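Local coordinates for protein catechol 2,3-dioxygenase (Pseudomonas sp. KL28, PDB 3HPY) that probably catalyses the iron(II)-dependent extradiol cleavage of catechol by dioxygen, giving 2-hydroxy-6-oxohexa-2,4-dienoate in the breakdown of aromatic hydrocarbons, at residues Ala2-Leu7 / Lys72-Ala77. Sequence-based numbering, arbitrary orientation.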
ATOM      1  N   ALA C   2      -3.319  27.887 -14.822  1.00 20.75           N
ATOM      2  CA  ALA C   2      -1.843  27.962 -14.644  1.00 22.05           C
ATOM      3  C   ALA C   2      -1.465  28.310 -13.217  1.00 24.01           C
ATOM      4  O   ALA C   2      -2.289  28.787 -12.430  1.00 25.14           O
ATOM      5  CB  ALA C   2      -1.251  29.007 -15.583  1.00 23.59           C
ATOM      6  N   MET C   3      -0.209  28.051 -12.887  1.00 24.42           N
ATOM      7  CA  MET C   3       0.321  28.387 -11.574  1.00 23.19           C
ATOM      8  C   MET C   3       1.064  29.717 -11.765  1.00 23.69           C
ATOM      9  O   MET C   3       2.032  29.786 -12.533  1.00 23.21           O
ATOM     10  CB  MET C   3       1.291  27.298 -11.106  1.00 23.68           C
ATOM     11  CG  MET C   3       0.638  26.112 -10.412  1.00 20.63           C
ATOM     12  SD  MET C   3      -0.212  26.614  -8.908  1.00 24.88           S
ATOM     13  CE  MET C   3       1.178  27.025  -7.831  1.00 22.69           C
ATOM     14  N   THR C   4       0.583  30.769 -11.102  1.00 22.75           N
ATOM     15  CA  THR C   4       1.204  32.094 -11.177  1.00 24.17           C
ATOM     16  C   THR C   4       1.434  32.619  -9.761  1.00 23.91           C
ATOM     17  O   THR C   4       1.036  31.984  -8.786  1.00 22.03           O
ATOM     18  CB  THR C   4       0.306  33.128 -11.922  1.00 24.64           C
ATOM     19  OG1 THR C   4      -0.952  33.232 -11.257  1.00 24.58           O
ATOM     20  CG2 THR C   4       0.072  32.712 -13.370  1.00 24.64           C
ATOM     21  N   GLY C   5       2.069  33.787  -9.654  1.00 24.48           N
ATOM     22  CA  GLY C   5       2.330  34.369  -8.343  1.00 24.75           C
ATOM     23  C   GLY C   5       3.185  33.504  -7.432  1.00 25.11           C
ATOM     24  O   GLY C   5       4.282  33.084  -7.813  1.00 28.43           O
ATOM     25  N   VAL C   6       2.704  33.260  -6.215  1.00 24.75           N
ATOM     26  CA  VAL C   6       3.433  32.422  -5.263  1.00 25.10           C
ATOM     27  C   VAL C   6       3.184  30.969  -5.668  1.00 24.67           C
ATOM     28  O   VAL C   6       2.051  30.491  -5.639  1.00 24.85           O
ATOM     29  CB  VAL C   6       2.932  32.649  -3.829  1.00 25.56           C
ATOM     30  CG1 VAL C   6       3.740  31.807  -2.861  1.00 25.03           C
ATOM     31  CG2 VAL C   6       3.034  34.128  -3.475  1.00 25.92           C
ATOM     32  N   LEU C   7       4.248  30.273  -6.049  1.00 24.90           N
ATOM     33  CA  LEU C   7       4.124  28.904  -6.516  1.00 24.43           C
ATOM     34  C   LEU C   7       4.134  27.817  -5.456  1.00 25.90           C
ATOM     35  O   LEU C   7       3.234  26.979  -5.407  1.00 25.60           O
ATOM     36  CB  LEU C   7       5.241  28.601  -7.522  1.00 23.92           C
ATOM     37  CG  LEU C   7       5.349  29.475  -8.772  1.00 21.83           C
ATOM     38  CD1 LEU C   7       6.505  28.998  -9.635  1.00 21.87           C
ATOM     39  CD2 LEU C   7       4.040  29.424  -9.548  1.00 21.97           C
ATOM     40  N   LYS C  72       8.876  30.419  -3.343  1.00 29.37           N
ATOM     41  CA  LYS C  72       9.347  30.791  -4.671  1.00 28.18           C
ATOM     42  C   LYS C  72       8.154  31.338  -5.443  1.00 26.76           C
ATOM     43  O   LYS C  72       7.044  30.819  -5.303  1.00 26.44           O
ATOM     44  CB  LYS C  72       9.935  29.589  -5.408  1.00 29.63           C
ATOM     45  CG  LYS C  72      10.442  29.955  -6.792  1.00 28.64           C
ATOM     46  CD  LYS C  72      11.318  28.893  -7.404  1.00 29.60           C
ATOM     47  CE  LYS C  72      11.748  29.306  -8.800  1.00 30.84           C
ATOM     48  NZ  LYS C  72      12.774  28.373  -9.344  1.00 30.89           N
ATOM     49  N   VAL C  73       8.363  32.399  -6.226  1.00 24.34           N
ATOM     50  CA  VAL C  73       7.273  32.983  -7.023  1.00 25.04           C
ATOM     51  C   VAL C  73       7.549  32.715  -8.506  1.00 24.97           C
ATOM     52  O   VAL C  73       8.636  32.261  -8.860  1.00 24.90           O
ATOM     53  CB  VAL C  73       7.128  34.511  -6.788  1.00 25.06           C
ATOM     54  CG1 VAL C  73       6.962  34.793  -5.296  1.00 23.31           C
ATOM     55  CG2 VAL C  73       8.334  35.253  -7.352  1.00 24.23           C
ATOM     56  N   LEU C  74       6.586  33.006  -9.372  1.00 25.99           N
ATOM     57  CA  LEU C  74       6.762  32.725 -10.793  1.00 25.73           C
ATOM     58  C   LEU C  74       8.046  33.283 -11.406  1.00 28.10           C
ATOM     59  O   LEU C  74       8.847  32.521 -11.971  1.00 28.50           O
ATOM     60  CB  LEU C  74       5.550  33.220 -11.585  1.00 25.87           C
ATOM     61  CG  LEU C  74       5.412  32.700 -13.028  1.00 24.56           C
ATOM     62  CD1 LEU C  74       5.368  31.168 -13.062  1.00 25.68           C
ATOM     63  CD2 LEU C  74       4.138  33.255 -13.627  1.00 24.38           C
ATOM     64  N   ASP C  75       8.247  34.595 -11.305  1.00 27.72           N
ATOM     65  CA  ASP C  75       9.443  35.236 -11.872  1.00 29.49           C
ATOM     66  C   ASP C  75       9.800  36.564 -11.192  1.00 29.24           C
ATOM     67  O   ASP C  75       9.107  37.016 -10.278  1.00 25.68           O
ATOM     68  CB  ASP C  75       9.236  35.472 -13.374  1.00 31.01           C
ATOM     69  CG  ASP C  75       7.868  36.054 -13.687  1.00 31.22           C
ATOM     70  OD1 ASP C  75       7.487  37.056 -13.045  1.00 33.89           O
ATOM     71  OD2 ASP C  75       7.172  35.515 -14.573  1.00 29.03           O
ATOM     72  N   LYS C  76      10.885  37.185 -11.654  1.00 29.99           N
ATOM     73  CA  LYS C  76      11.338  38.451 -11.089  1.00 32.05           C
ATOM     74  C   LYS C  76      10.240  39.506 -11.170  1.00 30.23           C
ATOM     75  O   LYS C  76      10.045  40.273 -10.233  1.00 30.50           O
ATOM     76  CB  LYS C  76      12.602  38.926 -11.814  1.00 32.94           C
ATOM     77  CG  LYS C  76      13.800  38.003 -11.610  1.00 37.33           C
ATOM     78  CD  LYS C  76      14.917  38.299 -12.608  1.00 40.80           C
ATOM     79  CE  LYS C  76      14.545  37.809 -14.001  1.00 41.45           C
ATOM     80  NZ  LYS C  76      15.419  38.371 -15.071  1.00 41.74           N
ATOM     81  N   ALA C  77       9.509  39.526 -12.280  1.00 30.34           N
ATOM     82  CA  ALA C  77       8.416  40.483 -12.449  1.00 30.91           C
ATOM     83  C   ALA C  77       7.364  40.285 -11.357  1.00 30.59           C
ATOM     84  O   ALA C  77       6.818  41.249 -10.820  1.00 31.55           O
ATOM     85  CB  ALA C  77       7.773  40.315 -13.835  1.00 29.74           C
TER
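Val6 and Val73 form a non-hydrogen-bonded antiparallel pair that brings the short strand 6-7, just before strand 9-16, against the end of strand 65-73, a strand of the N-terminal sheet of this vicinal oxygen chelate (VOC) fold. Their CA atoms are 4.3 Å apart, and both side chains lie on the face covered by Leu82 of helix 76-89. Two backbone hydrogen bonds flank the pair: Leu7 N donates to Lys72 O, and Leu74 N donates to Gly5 O at 2.8 Å, bent to 140° at the hydrogen. The second carbonyl also receives a CA-H contact from Val73, so adjoining N-H and C-H groups converge on Gly5 O. Gly5 turns the chain into the strand with a backbone phi on the positive side, where a residue without a side chain is at ease.

On from the pair, Leu74 leaves strand 65-73 and reaches back over the N-terminal residues. Its CB lies 4.0 Å from both Gly5 N and Gly5 O, and CG, set anti to the backbone N (chi1 -165°), carries the two methyls to different neighbours. CD1 approaches Met3 O at 3.6 Å and the Leu7 CD2 methyl at 4.1 Å, whereas CD2 packs on the CA and CG2 of Thr4. Leu7 answers from its own strand, CG over the Val73-Leu74 peptide and CD1 above Leu74 CA.

The contact lies at a subunit interface of the tetramer: Met3 and Thr4 pack on the same residues of a second subunit, and Lys72 NZ makes salt bridges to Asp52 of its own chain and to Asp278 of the second subunit. Immediately beyond Leu74, the Asp75 side chain caps a backbone N of helix 76-89, and its OD1 also bonds Thr78 OG1. Back at the pair, Val73 CA lies 3.1 Å from Gly5 O, with the angle at the hydrogen only 122°.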